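Local coordinates for protein sugar phosphate isomerase/epimerase (Parabacteroides distasonis, PDB 3L23) that binds a magnesium ion in a TIM-barrel fold and probably acts as an isomerase of the sugar phosphate isomerase/epimerase type, at residues K13-Q18 / M41-L46; D216-V221 / G253-E258; L241-R246 / M259-M264. All coordinates share one frame; numbering follows the deposited sequence.

Contact 1: residues K13-Q18 / M41-L46; sequences KEIGLQ and MGYSKL. With EDO (1,2-ethanediol), chain F.
L17 lies over one face of the Y43 ring, its CB 4.2 Å from the ring centroid in an off-centre CH-pi contact. With CG turned anti to the backbone N (chi1 -173°), the isobutyl group spreads across that face. I15 comes in obliquely, CG2 3.6 Å from Y43 CE1, while G16 O sits at the ring edge, and the phenol oxygen is hydrogen-bonded to V289 O of helix 285-298. With an alanine in place of Y43, L17 and I15 would probably lose the surface they share, a gap would open toward helix 285-298, and V289 O would be left without its hydroxyl partner. The backbones beside the ring pair as parallel strands through the bridges G16-K45 and L17-L46, with L17 N reaching K45 O at 2.8 Å; just before the strands begin, S44 N meets I15 O at 2.9 Å, nearly straight. This joins the two strands of the barrel's beta-alpha-beta unit 16-18, 31-40, 45-52, and G42 ends the helix between them in a Schellman motif. S44 OG donates to E14 OE1 at 2.9 Å, from the anti side and tilted out of the carboxylate plane. K45 crosses E14 at about a right angle; its NZ forms a salt bridge with D271 and holds both oxygens of an ethanediol, probably from the crystallisation liquor. One water spans K13 O and G42 O and accepts from I15 N.

Contact 2: residues D216-V221 / G253-E258; sequences DVYWTV and GMMNFE. With MG (magnesium ion), chain B.
The F257 ring meets V217 CG2 at its edge, 4.4 Å from CE1, and one of its faces carries M255 CB, offset toward the rim. The Y218 ring is approached obliquely by M255 SE, 4.2 Å from CD1, and its CE2 in turn lies over one face of the W219 indole. M254 SE also comes to the Y218 edge, but M254 is modelled in two conformers, so that touch is doubtful. M255, a selenomethionine, makes the closest approaches to the helix: bends at chi2 and chi3 fold its end back, so that CE rests 3.6 Å from V217 O and 3.8 Å from V217 CG2. V221 slides past it in the opposite direction, CG2 3.9 Å from M255 SE. The contact thus sets the loop leading into helix 257-267 against the short helix 217-222, at the C-terminal end of barrel strand 211-216, where a TIM barrel keeps its active site. D216 stands at that junction and does two jobs. OD2 binds the magnesium ion at 2.0 Å, in a site completed by H165, H242, E275 and two waters. OD1 accepts from W219 N at 3.0 Å, nearly straight but from above the carboxylate plane, an N-cap bond that fixes how the carboxylate is turned. The D216 carbonyl oxygen takes both T220 N and T220 OG1. In the modelled conformer of R246 its NE probably bonds the Y218 hydroxyl, and K244 makes a cation-pi contact with the Y218 ring.

Contact 3: residues L241-R246 / M259-M264; sequences LHIKDR and MIFKQM. With MG (magnesium ion), chain B.
With CG anti to its own carbonyl carbon (chi1 -58°) and CD1 extended away from CA, L241 sends CD1 out to the flank of M264, 3.7 Å from CG. M264 answers from the helix with CG anti to its backbone N (chi1 -170°), which lays the chain across the leucine methyl; it stays extended to SE and bends at chi3, about the CG-SE bond, which turns only CE aside, and SE too stays close to L241 CD1. The side chains cross obliquely. One turn back, I260 points CG2 between the two strand residues, 4.2 Å from L241 CD1 and 4.0 Å from I243 CD1, the two isoleucines sliding past each other in opposite directions. I243 also leans obliquely on the F261 ring, CG1 3.9 Å from CZ, with CG2 and CD1 near CE1. All five side chains are buried, and the contact between them is wholly apolar. It packs strand 238-243 against the helix that follows it, the first half of the beta-alpha-beta crossover 238-243, 257-267, 272-274 of the TIM barrel; the short segments run nearly antiparallel, at 157°. Strand alternation turns H242, between L241 and I243, away from the helix, and its ND1 binds the magnesium ion at 2.3 Å, with one of the metal's waters at the ring edge, in plane. NE2 is hydrogen-bonded to E47, so the imidazole is held at both nitrogens and its rotation is fixed. Further along the chain, K244 NZ donates to D245 O at 2.9 Å and makes a salt bridge with E277. D245 OD1 receives R246 N at 2.8 Å and is also bonded to S252, while OD2 takes the backbone N of G250.

The touching side chains of contact 3 are all buried, whereas contacts 1 and 2 are only partly so. Contacts 2 and 3 are close neighbours: both use helix 257-267, their segments alternate along the chain, and the two metal waters belong to both. Contact 1 lies on another part of the same curled sheet and touches contact 3 through Q18 CG, packed against H242 CE1. The chemistry follows position. Contact 1 pairs strand with strand through backbone hydrogen bonds, beside a ring-centred apolar patch, with charged groups and waters at its margin; contacts 2 and 3 join loop or strand to helix mainly through apolar side-chain packing, while one residue of each, D216 and H242, binds the metal.

Contact 1: residues K13-Q18 / M41-L46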
loop_
_atom_site.group_PDB
_atom_site.type_symbol
_atom_site.label_atom_id
_atom_site.label_comp_id
_atom_site.label_asym_id
_atom_site.label_seq_id
_atom_site.Cartn_x
_atom_site.Cartn_y
_atom_site.Cartn_z
ATOM N N LYS A 13 -14.436 -8.688 14.587
ATOM C CA LYS A 13 -14.274 -8.017 13.306
ATOM C C LYS A 13 -12.963 -8.442 12.702
ATOM O O LYS A 13 -11.999 -8.661 13.453
ATOM C CB LYS A 13 -14.286 -6.510 13.507
ATOM C CG LYS A 13 -15.577 -5.983 14.104
ATOM C CD LYS A 13 -15.652 -4.463 14.124
ATOM C CE LYS A 13 -16.779 -3.944 15.007
ATOM N NZ LYS A 13 -16.943 -2.436 14.974
ATOM N N GLU A 14 -12.930 -8.564 11.371
ATOM C CA GLU A 14 -11.714 -8.828 10.632
ATOM C C GLU A 14 -11.019 -7.504 10.391
ATOM O O GLU A 14 -11.594 -6.628 9.741
ATOM C CB GLU A 14 -12.050 -9.427 9.296
ATOM C CG GLU A 14 -12.501 -10.844 9.380
ATOM C CD GLU A 14 -11.496 -11.737 8.712
ATOM O OE1 GLU A 14 -10.401 -11.990 9.315
ATOM O OE2 GLU A 14 -11.812 -12.140 7.547
ATOM N N ILE A 15 -9.789 -7.362 10.878
ATOM C CA ILE A 15 -9.030 -6.125 10.757
ATOM C C ILE A 15 -7.632 -6.396 10.237
ATOM O O ILE A 15 -6.941 -7.274 10.743
ATOM C CB ILE A 15 -8.934 -5.327 12.139
ATOM C CG1 ILE A 15 -10.310 -5.176 12.808
ATOM C CG2 ILE A 15 -8.315 -3.962 11.953
ATOM C CD1 ILE A 15 -10.296 -4.606 14.221
ATOM N N GLY A 16 -7.232 -5.657 9.204
ATOM C CA GLY A 16 -5.901 -5.770 8.681
ATOM C C GLY A 16 -4.951 -4.756 9.239
ATOM O O GLY A 16 -5.364 -3.642 9.625
ATOM N N LEU A 17 -3.653 -5.098 9.229
ATOM C CA LEU A 17 -2.571 -4.194 9.653
ATOM C C LEU A 17 -1.432 -4.149 8.642
ATOM O O LEU A 17 -0.897 -5.203 8.246
ATOM C CB LEU A 17 -1.958 -4.634 10.992
ATOM C CG LEU A 17 -0.921 -3.773 11.707
ATOM C CD1 LEU A 17 -1.414 -2.330 12.011
ATOM C CD2 LEU A 17 -0.392 -4.445 13.005
ATOM N N GLN A 18 -1.020 -2.940 8.268
ATOM C CA GLN A 18 0.202 -2.759 7.505
ATOM C C GLN A 18 1.310 -2.733 8.557
ATOM O O GLN A 18 1.403 -1.823 9.406
ATOM C CB GLN A 18 0.127 -1.494 6.649
ATOM C CG GLN A 18 1.422 -0.917 6.132
ATOM C CD GLN A 18 2.363 -1.913 5.497
ATOM O OE1 GLN A 18 3.374 -2.249 6.090
ATOM N NE2 GLN A 18 2.050 -2.373 4.270
HETATM N N MSE A 41 -4.317 -7.743 19.980
HETATM C CA MSE A 41 -4.868 -6.391 19.775
HETATM C C MSE A 41 -6.107 -6.380 18.864
HETATM O O MSE A 41 -6.785 -5.348 18.772
HETATM C CB MSE A 41 -3.783 -5.437 19.206
HETATM C CG MSE A 41 -2.668 -5.144 20.180
HETATM SE SE MSE A 41 -1.517 -3.740 19.503
HETATM C CE MSE A 41 -0.605 -4.692 18.102
ATOM N N GLY A 42 -6.386 -7.491 18.189
ATOM C CA GLY A 42 -7.606 -7.640 17.384
ATOM C C GLY A 42 -7.395 -7.683 15.887
ATOM O O GLY A 42 -8.359 -7.602 15.139
ATOM N N TYR A 43 -6.145 -7.814 15.439
ATOM C CA TYR A 43 -5.836 -7.908 14.023
ATOM C C TYR A 43 -5.821 -9.355 13.551
ATOM O O TYR A 43 -5.400 -10.224 14.266
ATOM C CB TYR A 43 -4.470 -7.266 13.727
ATOM C CG TYR A 43 -4.457 -5.794 14.000
ATOM C CD1 TYR A 43 -4.981 -4.893 13.074
ATOM C CD2 TYR A 43 -3.999 -5.279 15.213
ATOM C CE1 TYR A 43 -5.016 -3.543 13.335
ATOM C CE2 TYR A 43 -4.045 -3.878 15.471
ATOM C CZ TYR A 43 -4.530 -3.024 14.498
ATOM O OH TYR A 43 -4.602 -1.640 14.690
ATOM N N SER A 44 -6.227 -9.589 12.303
ATOM C CA SER A 44 -6.201 -10.938 11.739
ATOM C C SER A 44 -5.466 -11.107 10.407
ATOM O O SER A 44 -5.100 -12.229 10.041
ATOM C CB SER A 44 -7.653 -11.386 11.560
ATOM O OG SER A 44 -8.283 -10.463 10.678
ATOM N N LYS A 45 -5.281 -9.996 9.704
ATOM C CA LYS A 45 -4.733 -9.941 8.372
ATOM C C LYS A 45 -3.549 -8.973 8.305
ATOM O O LYS A 45 -3.590 -7.869 8.867
ATOM C CB LYS A 45 -5.840 -9.493 7.385
ATOM C CG LYS A 45 -6.947 -10.524 7.242
ATOM C CD LYS A 45 -8.272 -9.946 6.753
ATOM C CE LYS A 45 -8.223 -9.494 5.300
ATOM N NZ LYS A 45 -9.620 -9.139 4.767
ATOM N N LEU A 46 -2.493 -9.373 7.614
ATOM C CA LEU A 46 -1.273 -8.562 7.507
ATOM C C LEU A 46 -0.994 -8.129 6.083
ATOM O O LEU A 46 -1.230 -8.896 5.168
ATOM C CB LEU A 46 -0.079 -9.350 7.973
ATOM C CG LEU A 46 -0.119 -9.832 9.426
ATOM C CD1 LEU A 46 1.173 -10.631 9.705
ATOM C CD2 LEU A 46 -0.338 -8.696 10.449
HETATM C C1 EDO F . -9.639 -6.199 6.763
HETATM O O1 EDO F . -8.918 -6.485 5.546
HETATM C C2 EDO F . -11.134 -6.346 6.540
HETATM O O2 EDO F . -11.384 -7.707 6.234
HETATM O O HOH W 1 -9.419 -9.151 13.227
HETATM O O HOH W 2 -11.258 -8.047 16.418
HETATM O O HOH W 3 -11.194 -11.843 4.997
#

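Contact 2: residues D216-V221 / G253-E258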
loop_
_atom_site.group_PDB
_atom_site.type_symbol
_atom_site.label_atom_id
_atom_site.label_comp_id
_atom_site.label_asym_id
_atom_site.label_seq_id
_atom_site.Cartn_x
_atom_site.Cartn_y
_atom_site.Cartn_z
ATOM N N ASP A 216 -4.964 5.029 -0.253
ATOM C CA ASP A 216 -4.680 5.435 1.128
ATOM C C ASP A 216 -5.539 6.650 1.392
ATOM O O ASP A 216 -5.308 7.734 0.833
ATOM C CB ASP A 216 -3.208 5.706 1.328
ATOM C CG ASP A 216 -2.846 6.017 2.762
ATOM O OD1 ASP A 216 -3.461 6.928 3.324
ATOM O OD2 ASP A 216 -1.888 5.403 3.275
ATOM N N VAL A 217 -6.518 6.468 2.270
ATOM C CA VAL A 217 -7.512 7.534 2.442
ATOM C C VAL A 217 -6.903 8.802 3.040
ATOM O O VAL A 217 -7.372 9.903 2.728
ATOM C CB VAL A 217 -8.767 7.054 3.238
ATOM C CG1 VAL A 217 -9.445 5.933 2.487
ATOM C CG2 VAL A 217 -8.434 6.619 4.681
ATOM N N TYR A 218 -5.939 8.665 3.969
ATOM C CA TYR A 218 -5.318 9.818 4.600
ATOM C C TYR A 218 -4.497 10.615 3.573
ATOM O O TYR A 218 -4.593 11.862 3.488
ATOM C CB TYR A 218 -4.384 9.391 5.731
ATOM C CG TYR A 218 -3.513 10.490 6.302
ATOM C CD1 TYR A 218 -3.998 11.440 7.212
ATOM C CD2 TYR A 218 -2.150 10.624 5.932
ATOM C CE1 TYR A 218 -3.174 12.398 7.754
ATOM C CE2 TYR A 218 -1.368 11.556 6.453
ATOM C CZ TYR A 218 -1.857 12.478 7.367
ATOM O OH TYR A 218 -1.082 13.446 7.913
ATOM N N TRP A 219 -3.646 9.908 2.827
ATOM C CA TRP A 219 -2.801 10.627 1.901
ATOM C C TRP A 219 -3.602 11.242 0.768
ATOM O O TRP A 219 -3.182 12.226 0.175
ATOM C CB TRP A 219 -1.645 9.757 1.385
ATOM C CG TRP A 219 -0.604 9.593 2.449
ATOM C CD1 TRP A 219 -0.371 8.490 3.192
ATOM C CD2 TRP A 219 0.309 10.597 2.916
ATOM N NE1 TRP A 219 0.607 8.734 4.099
ATOM C CE2 TRP A 219 1.072 10.014 3.935
ATOM C CE3 TRP A 219 0.557 11.919 2.558
ATOM C CZ2 TRP A 219 2.055 10.707 4.624
ATOM C CZ3 TRP A 219 1.559 12.619 3.211
ATOM C CH2 TRP A 219 2.286 12.017 4.268
ATOM N N THR A 220 -4.758 10.690 0.455
ATOM C CA THR A 220 -5.702 11.297 -0.524
ATOM C C THR A 220 -6.189 12.653 -0.031
ATOM O O THR A 220 -6.101 13.687 -0.740
ATOM C CB THR A 220 -6.887 10.336 -0.879
ATOM O OG1 THR A 220 -6.331 9.102 -1.342
ATOM C CG2 THR A 220 -7.788 10.937 -1.984
ATOM N N VAL A 221 -6.605 12.691 1.233
ATOM C CA VAL A 221 -6.980 13.951 1.850
ATOM C C VAL A 221 -5.795 14.949 1.901
ATOM O O VAL A 221 -5.967 16.143 1.636
ATOM C CB VAL A 221 -7.625 13.700 3.244
ATOM C CG1 VAL A 221 -7.895 15.026 4.007
ATOM C CG2 VAL A 221 -8.937 12.819 3.088
ATOM N N GLY A 253 -8.819 16.504 13.397
ATOM C CA GLY A 253 -9.981 17.073 12.728
ATOM C C GLY A 253 -10.183 16.648 11.297
ATOM O O GLY A 253 -11.099 17.118 10.633
HETATM N N MSE A 254 -9.332 15.737 10.826
HETATM C CA MSE A 254 -9.267 15.226 9.497
HETATM C C MSE A 254 -9.951 13.822 9.547
HETATM O O MSE A 254 -9.955 13.165 10.615
HETATM C CB MSE A 254 -7.757 15.135 9.098
HETATM C CG MSE A 254 -6.768 16.091 9.926
HETATM SE SE MSE A 254 -4.886 15.980 9.608
HETATM C CE MSE A 254 -4.984 16.874 7.809
HETATM N N MSE A 255 -10.479 13.359 8.451
HETATM C CA MSE A 255 -11.004 12.031 8.257
HETATM C C MSE A 255 -12.436 11.850 8.785
HETATM O O MSE A 255 -12.753 12.044 9.980
HETATM C CB MSE A 255 -10.095 10.920 8.824
HETATM C CG MSE A 255 -8.604 11.094 8.534
HETATM SE SE MSE A 255 -8.202 11.642 6.756
HETATM C CE MSE A 255 -8.969 10.108 5.957
ATOM N N ASN A 256 -13.270 11.514 7.827
ATOM C CA ASN A 256 -14.628 11.089 8.095
ATOM C C ASN A 256 -14.669 9.564 7.890
ATOM O O ASN A 256 -15.031 9.062 6.810
ATOM C CB ASN A 256 -15.627 11.773 7.169
ATOM C CG ASN A 256 -17.076 11.467 7.569
ATOM O OD1 ASN A 256 -17.336 10.529 8.315
ATOM N ND2 ASN A 256 -17.999 12.301 7.128
ATOM N N PHE A 257 -14.295 8.827 8.919
ATOM C CA PHE A 257 -14.286 7.359 8.789
ATOM C C PHE A 257 -15.697 6.744 8.609
ATOM O O PHE A 257 -15.823 5.751 7.886
ATOM C CB PHE A 257 -13.522 6.717 9.938
ATOM C CG PHE A 257 -12.065 7.001 9.904
ATOM C CD1 PHE A 257 -11.292 6.631 8.801
ATOM C CD2 PHE A 257 -11.465 7.680 10.954
ATOM C CE1 PHE A 257 -9.918 6.912 8.808
ATOM C CE2 PHE A 257 -10.118 7.972 10.951
ATOM C CZ PHE A 257 -9.353 7.571 9.899
ATOM N N GLU A 258 -16.731 7.340 9.185
ATOM C CA GLU A 258 -18.086 6.809 8.982
ATOM C C GLU A 258 -18.420 6.785 7.494
ATOM O O GLU A 258 -18.887 5.772 6.986
ATOM C CB GLU A 258 -19.123 7.587 9.792
ATOM C CG GLU A 258 -20.545 7.031 9.663
ATOM C CD GLU A 258 -21.550 7.742 10.531
ATOM O OE1 GLU A 258 -21.192 8.720 11.238
ATOM O OE2 GLU A 258 -22.720 7.312 10.519
HETATM MG MG MG B . -0.479 4.004 3.299
HETATM O O HOH W 4 0.946 5.586 3.289
HETATM O O HOH W 5 1.558 2.801 3.330
#

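Contact 3: residues L241-R246 / M259-M264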
loop_
_atom_site.group_PDB
_atom_site.type_symbol
_atom_site.label_atom_id
_atom_site.label_comp_id
_atom_site.label_asym_id
_atom_site.label_seq_id
_atom_site.Cartn_x
_atom_site.Cartn_y
_atom_site.Cartn_z
ATOM N N LEU A 241 -8.165 -0.635 0.623
ATOM C CA LEU A 241 -7.869 0.652 1.242
ATOM C C LEU A 241 -6.779 0.597 2.317
ATOM O O LEU A 241 -6.583 -0.411 2.965
ATOM C CB LEU A 241 -9.106 1.263 1.948
ATOM C CG LEU A 241 -10.379 1.534 1.135
ATOM C CD1 LEU A 241 -11.443 2.160 2.005
ATOM C CD2 LEU A 241 -10.012 2.448 -0.041
ATOM N N HIS A 242 -6.055 1.701 2.472
ATOM C CA HIS A 242 -5.375 1.984 3.722
ATOM C C HIS A 242 -6.244 2.922 4.528
ATOM O O HIS A 242 -6.687 3.963 4.020
ATOM C CB HIS A 242 -4.011 2.631 3.509
ATOM C CG HIS A 242 -2.909 1.643 3.316
ATOM N ND1 HIS A 242 -1.575 2.019 3.350
ATOM C CD2 HIS A 242 -2.934 0.317 3.062
ATOM C CE1 HIS A 242 -0.838 0.930 3.172
ATOM N NE2 HIS A 242 -1.635 -0.107 2.994
ATOM N N ILE A 243 -6.524 2.514 5.770
ATOM C CA ILE A 243 -7.279 3.303 6.738
ATOM C C ILE A 243 -6.251 3.898 7.695
ATOM O O ILE A 243 -5.516 3.185 8.399
ATOM C CB ILE A 243 -8.324 2.427 7.492
ATOM C CG1 ILE A 243 -9.356 1.773 6.549
ATOM C CG2 ILE A 243 -9.075 3.191 8.605
ATOM C CD1 ILE A 243 -10.192 2.713 5.693
ATOM N N LYS A 244 -6.165 5.230 7.668
ATOM C CA LYS A 244 -5.095 5.976 8.300
ATOM C C LYS A 244 -5.611 7.346 8.686
ATOM O O LYS A 244 -6.487 7.873 7.982
ATOM C CB LYS A 244 -3.943 6.154 7.307
ATOM C CG LYS A 244 -2.724 6.738 7.888
ATOM C CD LYS A 244 -1.569 6.904 6.914
ATOM C CE LYS A 244 -0.386 7.511 7.634
ATOM N NZ LYS A 244 -0.667 8.838 8.321
ATOM N N ASP A 245 -5.054 7.924 9.754
ATOM C CA ASP A 245 -5.370 9.284 10.227
ATOM C C ASP A 245 -3.997 9.965 10.399
ATOM O O ASP A 245 -2.973 9.394 9.996
ATOM C CB ASP A 245 -6.182 9.200 11.546
ATOM C CG ASP A 245 -7.037 10.433 11.828
ATOM O OD1 ASP A 245 -6.685 11.579 11.430
ATOM O OD2 ASP A 245 -8.065 10.268 12.548
ATOM N N ARG A 246 -3.960 11.164 10.965
ATOM C CA ARG A 246 -2.694 11.814 11.312
ATOM C C ARG A 246 -1.902 10.934 12.276
ATOM O O ARG A 246 -0.671 10.733 12.115
ATOM C CB ARG A 246 -2.970 13.171 11.918
ATOM C CG ARG A 246 -1.792 13.918 12.511
ATOM C CD ARG A 246 -0.612 14.072 11.601
ATOM N NE ARG A 246 -0.912 14.750 10.339
ATOM C CZ ARG A 246 -0.880 16.062 10.114
ATOM N NH1 ARG A 246 -0.622 16.942 11.065
ATOM N NH2 ARG A 246 -1.134 16.489 8.886
HETATM N N MSE A 259 -18.179 7.889 6.794
HETATM C CA MSE A 259 -18.465 7.972 5.362
HETATM C C MSE A 259 -17.534 7.096 4.548
HETATM O O MSE A 259 -17.956 6.483 3.570
HETATM C CB MSE A 259 -18.436 9.454 4.885
HETATM C CG MSE A 259 -18.913 9.680 3.498
HETATM SE SE MSE A 259 -20.844 9.437 3.339
HETATM C CE MSE A 259 -20.713 8.152 1.821
ATOM N N ILE A 260 -16.249 7.064 4.918
ATOM C CA ILE A 260 -15.279 6.211 4.242
ATOM C C ILE A 260 -15.718 4.735 4.310
ATOM O O ILE A 260 -15.751 4.063 3.286
ATOM C CB ILE A 260 -13.867 6.404 4.804
ATOM C CG1 ILE A 260 -13.327 7.739 4.324
ATOM C CG2 ILE A 260 -12.930 5.279 4.382
ATOM C CD1 ILE A 260 -12.067 8.177 5.050
ATOM N N PHE A 261 -16.080 4.248 5.496
ATOM C CA PHE A 261 -16.525 2.844 5.608
ATOM C C PHE A 261 -17.864 2.574 4.923
ATOM O O PHE A 261 -18.046 1.524 4.317
ATOM C CB PHE A 261 -16.566 2.377 7.055
ATOM C CG PHE A 261 -15.241 1.909 7.547
ATOM C CD1 PHE A 261 -14.298 2.829 8.095
ATOM C CD2 PHE A 261 -14.880 0.572 7.421
ATOM C CE1 PHE A 261 -13.048 2.400 8.534
ATOM C CE2 PHE A 261 -13.640 0.150 7.857
ATOM C CZ PHE A 261 -12.730 1.049 8.405
ATOM N N LYS A 262 -18.788 3.519 5.002
ATOM C CA LYS A 262 -20.053 3.380 4.298
ATOM C C LYS A 262 -19.782 3.164 2.818
ATOM O O LYS A 262 -20.353 2.252 2.164
ATOM C CB LYS A 262 -20.899 4.625 4.514
ATOM C CG LYS A 262 -22.190 4.625 3.736
ATOM C CD LYS A 262 -23.140 5.663 4.256
ATOM C CE LYS A 262 -24.162 6.006 3.216
ATOM N NZ LYS A 262 -25.229 6.828 3.811
ATOM N N GLN A 263 -18.909 4.003 2.274
ATOM C CA GLN A 263 -18.606 3.919 0.864
ATOM C C GLN A 263 -17.837 2.624 0.520
ATOM O O GLN A 263 -18.068 2.030 -0.527
ATOM C CB GLN A 263 -17.831 5.170 0.369
ATOM C CG GLN A 263 -17.796 5.240 -1.148
ATOM C CD GLN A 263 -19.169 5.436 -1.771
ATOM O OE1 GLN A 263 -19.932 6.354 -1.369
ATOM N NE2 GLN A 263 -19.540 4.553 -2.728
HETATM N N MSE A 264 -16.929 2.212 1.397
HETATM C CA MSE A 264 -16.163 0.990 1.212
HETATM C C MSE A 264 -17.111 -0.228 1.038
HETATM O O MSE A 264 -16.958 -1.027 0.085
HETATM C CB MSE A 264 -15.203 0.782 2.389
HETATM C CG MSE A 264 -14.200 -0.336 2.160
HETATM SE SE MSE A 264 -13.221 -0.736 3.789
HETATM C CE MSE A 264 -14.531 -1.804 4.585
HETATM MG MG MG B . -0.479 4.004 3.299
HETATM O O HOH W 4 0.946 5.586 3.289
HETATM O O HOH W 5 1.558 2.801 3.330
#